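Local coordinates for protein putative adhesin (Komagataella phaffii, PDB 5FX8) that is a putative cell-wall adhesin that may take part in cell-cell interaction, represented here by its N-terminal part with two cohesin-like domains, at residues Asp180-Gln185 against Val279-Leu284; Ser150-Leu155 against Thr295-Asp300; Gly106-Thr111 against Ala312-Phe317; Ser5-Val10 against Val27-Ser32. One frame throughout, in Å; residues are numbered along the deposited sequence.

The four contacts fall in two groups, one at each cohesin-like lobe of the chain. Contacts 1 and 2 belong to the second lobe. Their centres are 8 Å apart, and they touch because strands 275-286 and 294-304 are neighbours in one sheet; Pro152 of contact 2 packs on Val282 of contact 1. Contacts 3 and 4 belong to the first lobe, with centres 10 Å apart. They are joined where strand 101-114 lies beside strand 25-31. The groups do not meet: the centres of contacts 1 and 3 are 36 Å apart, and the nearest atoms of contacts 2 and 3 about 15 Å. In sequence, contact 3 encloses both contacts of the second lobe.

Contact 1: Asp180-Gln185 against Val279-Leu284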
loop_
_atom_site.group_PDB
_atom_site.type_symbol
_atom_site.label_atom_id
_atom_site.label_comp_id
_atom_site.label_asym_id
_atom_site.label_seq_id
_atom_site.Cartn_x
_atom_site.Cartn_y
_atom_site.Cartn_z
ATOM N N ASP C 180 -17.484 1.835 30.324
ATOM C CA ASP C 180 -17.209 1.012 31.492
ATOM C C ASP C 180 -18.383 1.054 32.462
ATOM O O ASP C 180 -18.838 2.132 32.838
ATOM C CB ASP C 180 -15.957 1.503 32.195
ATOM C CG ASP C 180 -14.788 1.576 31.278
ATOM O OD1 ASP C 180 -14.536 0.570 30.584
ATOM O OD2 ASP C 180 -14.130 2.636 31.234
ATOM N N ILE C 181 -18.841 -0.111 32.903
ATOM C CA ILE C 181 -19.990 -0.220 33.790
ATOM C C ILE C 181 -19.655 -1.160 34.938
ATOM O O ILE C 181 -19.070 -2.225 34.727
ATOM C CB ILE C 181 -21.230 -0.718 33.018
ATOM C CG1 ILE C 181 -21.631 0.290 31.955
ATOM C CG2 ILE C 181 -22.385 -0.912 33.932
ATOM C CD1 ILE C 181 -22.339 -0.327 30.821
ATOM N N SER C 182 -20.022 -0.773 36.153
ATOM C CA SER C 182 -20.008 -1.695 37.281
ATOM C C SER C 182 -21.226 -1.445 38.163
ATOM O O SER C 182 -21.608 -0.296 38.382
ATOM C CB SER C 182 -18.743 -1.548 38.099
ATOM O OG SER C 182 -18.701 -0.247 38.629
ATOM N N THR C 183 -21.827 -2.523 38.661
ATOM C CA THR C 183 -22.974 -2.483 39.558
ATOM C C THR C 183 -22.625 -3.202 40.848
ATOM O O THR C 183 -22.011 -4.265 40.811
ATOM C CB THR C 183 -24.199 -3.184 38.948
ATOM O OG1 THR C 183 -24.269 -2.918 37.551
ATOM C CG2 THR C 183 -25.486 -2.688 39.577
ATOM N N VAL C 184 -23.029 -2.637 41.986
ATOM C CA VAL C 184 -23.041 -3.357 43.254
ATOM C C VAL C 184 -24.426 -3.239 43.883
ATOM O O VAL C 184 -25.062 -2.183 43.825
ATOM C CB VAL C 184 -21.951 -2.839 44.208
ATOM C CG1 VAL C 184 -20.699 -2.736 43.514
ATOM C CG2 VAL C 184 -22.293 -1.532 44.769
ATOM N N GLN C 185 -24.901 -4.325 44.479
ATOM C CA GLN C 185 -26.218 -4.291 45.086
ATOM C C GLN C 185 -26.302 -5.276 46.252
ATOM O O GLN C 185 -25.657 -6.324 46.241
ATOM C CB GLN C 185 -27.287 -4.586 44.039
ATOM C CG GLN C 185 -28.144 -5.729 44.386
ATOM C CD GLN C 185 -29.316 -5.883 43.488
ATOM O OE1 GLN C 185 -30.143 -6.757 43.704
ATOM N NE2 GLN C 185 -29.408 -5.048 42.470
ATOM N N VAL C 279 -26.115 0.631 43.070
ATOM C CA VAL C 279 -25.372 1.699 42.422
ATOM C C VAL C 279 -24.831 1.184 41.098
ATOM O O VAL C 279 -24.529 -0.002 40.960
ATOM C CB VAL C 279 -24.241 2.221 43.315
ATOM C CG1 VAL C 279 -23.269 1.137 43.561
ATOM C CG2 VAL C 279 -23.561 3.378 42.662
ATOM N N VAL C 280 -24.754 2.072 40.115
ATOM C CA VAL C 280 -24.170 1.780 38.822
ATOM C C VAL C 280 -23.226 2.917 38.502
ATOM O O VAL C 280 -23.669 4.047 38.286
ATOM C CB VAL C 280 -25.214 1.634 37.720
ATOM C CG1 VAL C 280 -24.523 1.545 36.404
ATOM C CG2 VAL C 280 -26.001 0.408 37.928
ATOM N N ASN C 281 -21.935 2.630 38.457
ATOM C CA ASN C 281 -20.956 3.596 37.988
ATOM C C ASN C 281 -20.752 3.403 36.494
ATOM O O ASN C 281 -20.520 2.287 36.037
ATOM C CB ASN C 281 -19.643 3.416 38.736
ATOM C CG ASN C 281 -19.838 3.344 40.219
ATOM O OD1 ASN C 281 -20.165 2.291 40.768
ATOM N ND2 ASN C 281 -19.646 4.469 40.887
ATOM N N VAL C 282 -20.859 4.481 35.736
ATOM C CA VAL C 282 -20.676 4.449 34.292
ATOM C C VAL C 282 -19.604 5.461 33.942
ATOM O O VAL C 282 -19.747 6.646 34.254
ATOM C CB VAL C 282 -21.980 4.754 33.545
ATOM C CG1 VAL C 282 -21.707 4.903 32.071
ATOM C CG2 VAL C 282 -22.970 3.656 33.788
ATOM N N ASP C 283 -18.525 5.004 33.319
ATOM C CA ASP C 283 -17.456 5.885 32.866
ATOM C C ASP C 283 -17.443 5.887 31.348
ATOM O O ASP C 283 -17.350 4.826 30.730
ATOM C CB ASP C 283 -16.111 5.431 33.416
ATOM C CG ASP C 283 -16.091 5.411 34.914
ATOM O OD1 ASP C 283 -16.641 4.456 35.512
ATOM O OD2 ASP C 283 -15.537 6.361 35.495
ATOM N N LEU C 284 -17.568 7.060 30.752
ATOM C CA LEU C 284 -17.598 7.185 29.307
ATOM C C LEU C 284 -16.284 7.776 28.838
ATOM O O LEU C 284 -15.808 8.763 29.401
ATOM C CB LEU C 284 -18.749 8.073 28.848
ATOM C CG LEU C 284 -20.164 7.642 29.173
ATOM C CD1 LEU C 284 -21.058 8.657 28.598
ATOM C CD2 LEU C 284 -20.463 6.318 28.559
HETATM O O HOH W 1 -14.710 4.341 29.373
#
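Val279 pairs with Val184 through two backbone bonds, Val279 N to Val184 O and Val184 N to Val279 O. The strands run antiparallel, with short axes 169° apart. The side chain of Val280 lies on the other face of the sheet, shared with Ile181, Thr183 and Val282. Its CG1 is anti to the backbone N (chi1 171°), which puts CG2 beside that N and next to Thr183. Val280 CG2 meets Thr183 CG2 at 3.5 Å. The other branch, Val280 CG1, lies alongside Ile181 CG2 at 4.1 Å, the two side chains pointing the same way.

Asn281 returns to the face of Asp180, Ser182 and Val184. Its N gives a bond of 2.9 Å to Ser182 O, and its O takes Ser182 N in return. Asn281 OD1 and Ser182 OG stay 3.6 Å apart. This alternation is that of one sheet of a β-sandwich. Ile181, Thr183, Val280 and Val282 are buried, and both valines of 279-284 among them touch Val167 of strand 162-170 in the facing sheet. Val282 continues this inner row, with Val282 CG2 lying 4.1 Å from Ile181 CG1.

Asp283 is tied to Asp180 by a third reciprocal pair of backbone bonds; Asp283 N reaches Asp180 O at 2.9 Å. A water adds a link by donating to both Asp180 OD2 and Asp283 O. The two carboxylates do not touch: their planes are 47° apart, and Asp180 OD2 lies 5.3 Å from Asp283 OD1. Asp283 OD2 turns instead to Ser296 OG on the neighbouring strand.

Contact 2: Ser150-Leu155 against Thr295-Asp300; sequences SQPIKL and TSFVLD
Pro152 sits on the ring of Phe297 in a CH-pi contact. Its CD lies 3.5 Å from the ring centroid and 5° off the ring normal, so it is centred over one face. The contact joins the two layers of a β-sandwich. Strand 153-158 is outermost in one sheet and strand 294-304 is outermost in the other. The two strands do not pair; the link between Ser150-Leu155 and Thr295-Asp300 is made mainly by side chains.

Gln151 comes to the Phe297 ring from a different side. Its OE1 lies at the ring edge, near the ring plane, 3.4 Å from Phe297 CE2. The amide plane is turned 68° against the ring. Leu299, two residues on, is also directed toward Ser150-Leu155. Its two methyls divide the work: Leu299 CD2 meets Pro152 O at 3.5 Å, and Leu299 CD1 lies 3.9 Å from Lys154 CB.

A second shell surrounds these groups. Gln151 NE2 is bonded to Asp148 OD2, a bond that may steady the amide beside the ring. Pro152 also packs on Val282, Leu284 and Ile169, and Phe297 also touches Leu284. The Phe297 backbone is bonded to Val282, and that of Ile153 to Asp168, so each segment is bonded into its own sheet.

Lys154 reaches across at the far end. Its chain bends at chi2 (-131°) and again at chi3, and brings the ammonium group to Glu301 O and Asn278 OD1, both hydrogen-bonded to Lys154 NZ. On the way Lys154 CE passes 3.9 Å from Leu299 CB.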
loop_
_atom_site.group_PDB
_atom_site.type_symbol
_atom_site.label_atom_id
_atom_site.label_comp_id
_atom_site.label_asym_id
_atom_site.label_seq_id
_atom_site.Cartn_x
_atom_site.Cartn_y
_atom_site.Cartn_z
ATOM N N SER C 150 -29.501 12.406 27.499
ATOM C CA SER C 150 -28.314 13.252 27.466
ATOM C C SER C 150 -27.205 12.740 28.363
ATOM O O SER C 150 -26.164 13.387 28.467
ATOM C CB SER C 150 -28.662 14.680 27.890
ATOM O OG SER C 150 -28.661 14.783 29.313
ATOM N N GLN C 151 -27.408 11.626 29.030
ATOM C CA GLN C 151 -26.401 11.051 29.891
ATOM C C GLN C 151 -26.837 9.632 30.194
ATOM O O GLN C 151 -27.968 9.263 29.876
ATOM C CB GLN C 151 -26.247 11.877 31.159
ATOM C CG GLN C 151 -27.531 12.075 31.900
ATOM C CD GLN C 151 -27.322 12.771 33.217
ATOM O OE1 GLN C 151 -26.231 12.733 33.763
ATOM N NE2 GLN C 151 -28.366 13.417 33.734
ATOM N N PRO C 152 -25.981 8.800 30.768
ATOM C CA PRO C 152 -26.431 7.467 31.172
ATOM C C PRO C 152 -27.514 7.552 32.233
ATOM O O PRO C 152 -27.387 8.285 33.212
ATOM C CB PRO C 152 -25.159 6.826 31.724
ATOM C CG PRO C 152 -24.069 7.586 31.092
ATOM C CD PRO C 152 -24.542 8.973 30.987
ATOM N N ILE C 153 -28.578 6.783 32.036
ATOM C CA ILE C 153 -29.642 6.660 33.011
ATOM C C ILE C 153 -29.744 5.204 33.457
ATOM O O ILE C 153 -29.149 4.313 32.865
ATOM C CB ILE C 153 -30.985 7.169 32.478
ATOM C CG1 ILE C 153 -31.430 6.343 31.283
ATOM C CG2 ILE C 153 -30.869 8.619 32.116
ATOM C CD1 ILE C 153 -32.770 6.736 30.786
ATOM N N LYS C 154 -30.506 4.983 34.533
ATOM C CA LYS C 154 -30.760 3.675 35.120
ATOM C C LYS C 154 -32.266 3.507 35.302
ATOM O O LYS C 154 -32.943 4.452 35.696
ATOM C CB LYS C 154 -30.034 3.552 36.456
ATOM C CG LYS C 154 -29.664 2.139 36.787
ATOM C CD LYS C 154 -30.059 1.756 38.162
ATOM C CE LYS C 154 -29.346 2.582 39.155
ATOM N NZ LYS C 154 -29.715 2.127 40.508
ATOM N N LEU C 155 -32.803 2.324 35.004
ATOM C CA LEU C 155 -34.237 2.051 35.127
ATOM C C LEU C 155 -34.475 0.739 35.872
ATOM O O LEU C 155 -33.700 -0.204 35.718
ATOM C CB LEU C 155 -34.910 1.999 33.744
ATOM C CG LEU C 155 -34.774 3.256 32.870
ATOM C CD1 LEU C 155 -35.437 3.069 31.528
ATOM C CD2 LEU C 155 -35.336 4.481 33.538
ATOM N N THR C 295 -15.586 10.909 31.418
ATOM C CA THR C 295 -16.693 11.420 32.222
ATOM C C THR C 295 -17.346 10.291 33.019
ATOM O O THR C 295 -17.816 9.310 32.432
ATOM C CB THR C 295 -17.744 12.087 31.344
ATOM O OG1 THR C 295 -17.122 12.997 30.438
ATOM C CG2 THR C 295 -18.655 12.872 32.195
ATOM N N SER C 296 -17.406 10.451 34.347
ATOM C CA SER C 296 -17.963 9.464 35.266
ATOM C C SER C 296 -19.360 9.851 35.734
ATOM O O SER C 296 -19.679 11.032 35.888
ATOM C CB SER C 296 -17.069 9.290 36.480
ATOM O OG SER C 296 -15.856 8.689 36.095
ATOM N N PHE C 297 -20.194 8.836 35.964
ATOM C CA PHE C 297 -21.559 9.022 36.435
ATOM C C PHE C 297 -21.846 8.002 37.522
ATOM O O PHE C 297 -21.352 6.877 37.485
ATOM C CB PHE C 297 -22.606 8.856 35.316
ATOM C CG PHE C 297 -22.429 9.788 34.166
ATOM C CD1 PHE C 297 -21.484 9.534 33.194
ATOM C CD2 PHE C 297 -23.227 10.901 34.039
ATOM C CE1 PHE C 297 -21.318 10.382 32.141
ATOM C CE2 PHE C 297 -23.075 11.754 32.978
ATOM C CZ PHE C 297 -22.113 11.498 32.026
ATOM N N VAL C 298 -22.656 8.405 38.489
ATOM C CA VAL C 298 -23.104 7.529 39.562
ATOM C C VAL C 298 -24.624 7.495 39.537
ATOM O O VAL C 298 -25.277 8.544 39.477
ATOM C CB VAL C 298 -22.575 7.995 40.925
ATOM C CG1 VAL C 298 -22.841 6.952 41.976
ATOM C CG2 VAL C 298 -21.103 8.248 40.823
ATOM N N LEU C 299 -25.183 6.290 39.562
ATOM C CA LEU C 299 -26.628 6.081 39.489
ATOM C C LEU C 299 -27.028 5.183 40.659
ATOM O O LEU C 299 -26.940 3.955 40.578
ATOM C CB LEU C 299 -27.012 5.476 38.142
ATOM C CG LEU C 299 -26.342 6.068 36.901
ATOM C CD1 LEU C 299 -26.577 5.181 35.719
ATOM C CD2 LEU C 299 -26.862 7.423 36.595
ATOM N N ASP C 300 -27.476 5.788 41.753
ATOM C CA ASP C 300 -27.693 5.042 42.986
ATOM C C ASP C 300 -29.163 4.878 43.340
ATOM O O ASP C 300 -29.474 4.479 44.466
ATOM C CB ASP C 300 -26.944 5.689 44.149
ATOM C CG ASP C 300 -27.047 7.196 44.142
ATOM O OD1 ASP C 300 -28.032 7.733 43.597
ATOM O OD2 ASP C 300 -26.140 7.847 44.697
#

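Contact 3: Gly106-Thr111 against Ala312-Phe317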
loop_
_atom_site.group_PDB
_atom_site.type_symbol
_atom_site.label_atom_id
_atom_site.label_comp_id
_atom_site.label_asym_id
_atom_site.label_seq_id
_atom_site.Cartn_x
_atom_site.Cartn_y
_atom_site.Cartn_z
ATOM N N GLY C 106 -48.878 17.813 60.523
ATOM C CA GLY C 106 -48.163 16.651 60.032
ATOM C C GLY C 106 -48.377 16.450 58.551
ATOM O O GLY C 106 -49.153 17.155 57.908
ATOM N N VAL C 107 -47.667 15.466 58.011
ATOM C CA VAL C 107 -47.799 15.082 56.613
ATOM C C VAL C 107 -47.939 13.562 56.535
ATOM O O VAL C 107 -47.056 12.824 56.989
ATOM C CB VAL C 107 -46.604 15.553 55.758
ATOM C CG1 VAL C 107 -46.854 15.182 54.309
ATOM C CG2 VAL C 107 -46.345 17.048 55.899
ATOM N N VAL C 108 -49.032 13.090 55.957
ATOM C CA VAL C 108 -49.171 11.684 55.615
ATOM C C VAL C 108 -48.905 11.548 54.125
ATOM O O VAL C 108 -49.516 12.244 53.309
ATOM C CB VAL C 108 -50.563 11.141 55.993
ATOM C CG1 VAL C 108 -50.873 9.856 55.226
ATOM C CG2 VAL C 108 -50.649 10.877 57.481
ATOM N N PHE C 109 -47.979 10.676 53.765
ATOM C CA PHE C 109 -47.708 10.426 52.363
ATOM C C PHE C 109 -47.713 8.935 52.076
ATOM O O PHE C 109 -47.450 8.106 52.948
ATOM C CB PHE C 109 -46.386 11.056 51.921
ATOM C CG PHE C 109 -45.168 10.336 52.388
ATOM C CD1 PHE C 109 -44.664 9.268 51.677
ATOM C CD2 PHE C 109 -44.481 10.780 53.499
ATOM C CE1 PHE C 109 -43.549 8.622 52.093
ATOM C CE2 PHE C 109 -43.351 10.138 53.911
ATOM C CZ PHE C 109 -42.885 9.058 53.206
ATOM N N PHE C 110 -48.046 8.613 50.846
ATOM C CA PHE C 110 -47.892 7.282 50.306
ATOM C C PHE C 110 -47.213 7.384 48.949
ATOM O O PHE C 110 -47.302 8.413 48.275
ATOM C CB PHE C 110 -49.224 6.586 50.140
ATOM C CG PHE C 110 -49.970 6.390 51.406
ATOM C CD1 PHE C 110 -49.728 5.284 52.203
ATOM C CD2 PHE C 110 -50.952 7.285 51.789
ATOM C CE1 PHE C 110 -50.456 5.078 53.371
ATOM C CE2 PHE C 110 -51.675 7.090 52.953
ATOM C CZ PHE C 110 -51.424 5.990 53.745
ATOM N N THR C 111 -46.522 6.312 48.553
ATOM C CA THR C 111 -45.890 6.239 47.245
ATOM C C THR C 111 -46.774 5.398 46.334
ATOM O O THR C 111 -47.041 4.228 46.611
ATOM C CB THR C 111 -44.466 5.673 47.311
ATOM O OG1 THR C 111 -44.492 4.319 47.762
ATOM C CG2 THR C 111 -43.602 6.476 48.233
ATOM N N ALA C 312 -44.186 8.070 61.403
ATOM C CA ALA C 312 -43.843 9.195 62.273
ATOM C C ALA C 312 -44.163 10.496 61.540
ATOM O O ALA C 312 -43.286 11.237 61.101
ATOM C CB ALA C 312 -42.382 9.130 62.683
ATOM N N ALA C 313 -45.457 10.777 61.434
ATOM C CA ALA C 313 -45.940 11.744 60.466
ATOM C C ALA C 313 -46.326 13.091 61.048
ATOM O O ALA C 313 -46.377 14.064 60.297
ATOM C CB ALA C 313 -47.145 11.172 59.731
ATOM N N PHE C 314 -46.603 13.191 62.341
ATOM C CA PHE C 314 -47.151 14.414 62.909
ATOM C C PHE C 314 -46.187 15.065 63.895
ATOM O O PHE C 314 -45.624 14.400 64.765
ATOM C CB PHE C 314 -48.490 14.138 63.594
ATOM C CG PHE C 314 -49.590 13.786 62.641
ATOM C CD1 PHE C 314 -50.349 14.768 62.057
ATOM C CD2 PHE C 314 -49.844 12.474 62.318
ATOM C CE1 PHE C 314 -51.347 14.450 61.188
ATOM C CE2 PHE C 314 -50.831 12.155 61.440
ATOM C CZ PHE C 314 -51.590 13.145 60.875
ATOM N N GLU C 315 -46.028 16.382 63.760
ATOM C CA GLU C 315 -45.163 17.183 64.618
ATOM C C GLU C 315 -45.895 17.860 65.769
ATOM O O GLU C 315 -45.269 18.152 66.787
ATOM C CB GLU C 315 -44.450 18.264 63.798
ATOM C CG GLU C 315 -43.807 17.752 62.523
ATOM C CD GLU C 315 -42.739 18.683 61.984
ATOM O OE1 GLU C 315 -43.083 19.689 61.332
ATOM O OE2 GLU C 315 -41.551 18.400 62.209
ATOM N N ALA C 316 -47.185 18.152 65.628
ATOM C CA ALA C 316 -47.955 18.811 66.675
ATOM C C ALA C 316 -49.290 18.121 66.815
ATOM O O ALA C 316 -49.940 17.807 65.818
ATOM C CB ALA C 316 -48.209 20.287 66.384
ATOM N N PHE C 317 -49.704 17.916 68.059
ATOM C CA PHE C 317 -50.953 17.228 68.339
ATOM C C PHE C 317 -51.394 17.480 69.769
ATOM O O PHE C 317 -50.572 17.409 70.684
ATOM C CB PHE C 317 -50.777 15.741 68.096
ATOM C CG PHE C 317 -52.005 14.946 68.339
ATOM C CD1 PHE C 317 -53.167 15.223 67.660
ATOM C CD2 PHE C 317 -51.995 13.915 69.249
ATOM C CE1 PHE C 317 -54.300 14.481 67.876
ATOM C CE2 PHE C 317 -53.127 13.161 69.475
ATOM C CZ PHE C 317 -54.288 13.450 68.783
#
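The ring of Phe314 lies against the bare backbone of Gly106. With no side chain on the glycine, Phe314 CD1 comes to 3.5 Å from Gly106 CA. The approach is oblique to the ring. The backbones are close here too, with 3.8 Å between Gly106 CA and Phe314 CA. The two residues form an antiparallel non-hydrogen-bonded pair, the one bridge between the segments.

One backbone hydrogen bond fastens the strands beside this pair. Val107 N gives to Ala313 O at 3.0 Å, with an N-H...O angle of 155°. The donor is tilted 28° from the carbonyl plane. Val108 supplies the apolar side of the contact. Its CG2 lies beside the backbone N, anti to the carbonyl carbon, and faces two groups at once. Val108 CG2 is 4.2 Å from Ala313 CB and 4.2 Å from Phe314 CE2. Ala313 CB also rests by the backbone of Val107.

The N-to-C directions of the short axes are 131° apart, well off antiparallel, and the contact lies at the Gly106 end of Gly106-Thr111. The Phe314 ring reaches further into the lobe. It meets the ring of Phe31 and packs on Leu104, Val78 and Leu79.

The C-terminal strand 312-319 comes back from the second lobe and pairs antiparallel with strand 101-114 and parallel with strand 68-72. After Phe314 the chain turns a corner at Glu315. Glu315 and Ala316 both face Glu105. This is a classic β bulge in the mixed sheet where the C-terminal strand joins a strand of the first cohesin-like domain.

Contact 4: Ser5-Val10 against Val27-Ser32; sequences SDITVV and VSFVFS
Thr8 and Ser28 are joined by two backbone bonds. Ser28 N gives to Thr8 O at 2.9 Å in a nearly straight bond (171°), and Thr8 N gives to Ser28 O at 3.1 Å. A water ties their side chains together as well, lying 2.7 Å from Thr8 OG1 and 2.9 Å from Ser28 OG. Thr8 OG1 stands between its backbone N and carbonyl carbon (chi1 64°), and from there it also meets Ser28 CB at 3.4 Å.

Val30 is bonded to two successive residues. Its N gives to Asp6 O, and its O takes Ser5 N at 3.1 Å. The second donor is tilted 35° from the carbonyl plane. Ser5 OG touches Val30 CG1 and lies near Ser32 CB. The hydroxyl of Ser32 is bonded to Glu105.

The opposite face of the sheet is apolar. Ile7 crosses the ring of Phe29 obliquely. Both Ile7 CG1 and Ile7 CD1 approach its CD2 side, with Ile7 CG1 3.8 Å from Phe29 CD2. Next to them Val9 CG2 and Val27 CG2 lie side by side, 4.2 Å apart. Further out, Phe131 touches Ile7, Val9 and Val27. Val48 touches Ile7 and Phe29, and Phe92 meets the Phe29 ring edge-to-face.

The two strands are antiparallel neighbours in the sheet of the first cohesin-like domain. The chemistry divides by face: Ile7, Val9, Val27 and Phe29 are buried on one, while the other carries polar side chains along with Val30, and there the hydroxyls of Thr8 and Ser28 share a bound water.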
loop_
_atom_site.group_PDB
_atom_site.type_symbol
_atom_site.label_atom_id
_atom_site.label_comp_id
_atom_site.label_asym_id
_atom_site.label_seq_id
_atom_site.Cartn_x
_atom_site.Cartn_y
_atom_site.Cartn_z
ATOM N N SER C 5 -54.703 20.910 54.516
ATOM C CA SER C 5 -54.385 22.203 53.916
ATOM C C SER C 5 -53.875 22.106 52.489
ATOM O O SER C 5 -53.888 23.112 51.770
ATOM C CB SER C 5 -53.335 22.947 54.751
ATOM O OG SER C 5 -52.190 22.154 54.991
ATOM N N ASP C 6 -53.416 20.931 52.075
ATOM C CA ASP C 6 -52.790 20.768 50.779
ATOM C C ASP C 6 -52.617 19.289 50.496
ATOM O O ASP C 6 -52.525 18.482 51.424
ATOM C CB ASP C 6 -51.439 21.465 50.727
ATOM C CG ASP C 6 -51.056 21.789 49.346
ATOM O OD1 ASP C 6 -51.937 21.626 48.473
ATOM O OD2 ASP C 6 -49.913 22.223 49.137
ATOM N N ILE C 7 -52.593 18.954 49.205
ATOM C CA ILE C 7 -52.276 17.620 48.710
ATOM C C ILE C 7 -51.291 17.786 47.549
ATOM O O ILE C 7 -51.628 18.387 46.521
ATOM C CB ILE C 7 -53.531 16.845 48.265
ATOM C CG1 ILE C 7 -54.523 16.693 49.414
ATOM C CG2 ILE C 7 -53.172 15.465 47.798
ATOM C CD1 ILE C 7 -55.837 16.039 49.016
ATOM N N THR C 8 -50.070 17.281 47.715
ATOM C CA THR C 8 -49.022 17.475 46.729
ATOM C C THR C 8 -48.609 16.144 46.125
ATOM O O THR C 8 -48.766 15.089 46.737
ATOM C CB THR C 8 -47.806 18.168 47.340
ATOM O OG1 THR C 8 -47.214 17.334 48.341
ATOM C CG2 THR C 8 -48.233 19.464 47.965
ATOM N N VAL C 9 -48.106 16.203 44.899
ATOM C CA VAL C 9 -47.616 15.033 44.193
ATOM C C VAL C 9 -46.297 15.392 43.541
ATOM O O VAL C 9 -46.216 16.365 42.787
ATOM C CB VAL C 9 -48.601 14.541 43.136
ATOM C CG1 VAL C 9 -48.026 13.328 42.492
ATOM C CG2 VAL C 9 -49.922 14.230 43.761
ATOM N N VAL C 10 -45.262 14.629 43.842
ATOM C CA VAL C 10 -43.965 14.785 43.208
ATOM C C VAL C 10 -43.438 13.397 42.899
ATOM O O VAL C 10 -44.005 12.384 43.316
ATOM C CB VAL C 10 -42.952 15.552 44.075
ATOM C CG1 VAL C 10 -43.516 16.877 44.482
ATOM C CG2 VAL C 10 -42.585 14.750 45.281
ATOM N N VAL C 27 -47.418 10.938 47.137
ATOM C CA VAL C 27 -48.678 11.658 47.318
ATOM C C VAL C 27 -48.787 12.064 48.783
ATOM O O VAL C 27 -49.040 11.217 49.637
ATOM C CB VAL C 27 -49.881 10.807 46.904
ATOM C CG1 VAL C 27 -51.140 11.576 47.116
ATOM C CG2 VAL C 27 -49.773 10.428 45.480
ATOM N N SER C 28 -48.643 13.356 49.078
ATOM C CA SER C 28 -48.522 13.872 50.441
ATOM C C SER C 28 -49.781 14.605 50.889
ATOM O O SER C 28 -50.249 15.521 50.216
ATOM C CB SER C 28 -47.334 14.817 50.550
ATOM O OG SER C 28 -46.140 14.128 50.280
ATOM N N PHE C 29 -50.294 14.235 52.053
ATOM C CA PHE C 29 -51.484 14.863 52.623
ATOM C C PHE C 29 -51.032 15.726 53.789
ATOM O O PHE C 29 -50.662 15.209 54.838
ATOM C CB PHE C 29 -52.505 13.810 53.056
ATOM C CG PHE C 29 -53.031 12.989 51.924
ATOM C CD1 PHE C 29 -52.381 11.831 51.529
ATOM C CD2 PHE C 29 -54.148 13.391 51.225
ATOM C CE1 PHE C 29 -52.840 11.079 50.478
ATOM C CE2 PHE C 29 -54.627 12.640 50.182
ATOM C CZ PHE C 29 -53.965 11.477 49.808
ATOM N N VAL C 30 -51.022 17.020 53.592
ATOM C CA VAL C 30 -50.540 17.956 54.591
ATOM C C VAL C 30 -51.679 18.287 55.539
ATOM O O VAL C 30 -52.793 18.583 55.098
ATOM C CB VAL C 30 -49.988 19.225 53.922
ATOM C CG1 VAL C 30 -49.483 20.229 54.952
ATOM C CG2 VAL C 30 -48.890 18.848 52.987
ATOM N N PHE C 31 -51.397 18.233 56.839
ATOM C CA PHE C 31 -52.357 18.536 57.890
ATOM C C PHE C 31 -51.852 19.722 58.688
ATOM O O PHE C 31 -50.716 19.713 59.161
ATOM C CB PHE C 31 -52.568 17.346 58.815
ATOM C CG PHE C 31 -53.260 16.179 58.173
ATOM C CD1 PHE C 31 -52.557 15.265 57.427
ATOM C CD2 PHE C 31 -54.607 15.982 58.350
ATOM C CE1 PHE C 31 -53.175 14.203 56.865
ATOM C CE2 PHE C 31 -55.227 14.916 57.790
ATOM C CZ PHE C 31 -54.503 14.025 57.040
ATOM N N SER C 32 -52.697 20.736 58.837
ATOM C CA SER C 32 -52.334 21.935 59.572
ATOM C C SER C 32 -53.577 22.547 60.197
ATOM O O SER C 32 -54.704 22.262 59.800
ATOM C CB SER C 32 -51.646 22.966 58.677
ATOM O OG SER C 32 -51.381 24.158 59.389
HETATM O O HOH W 2 -45.671 15.225 47.620
#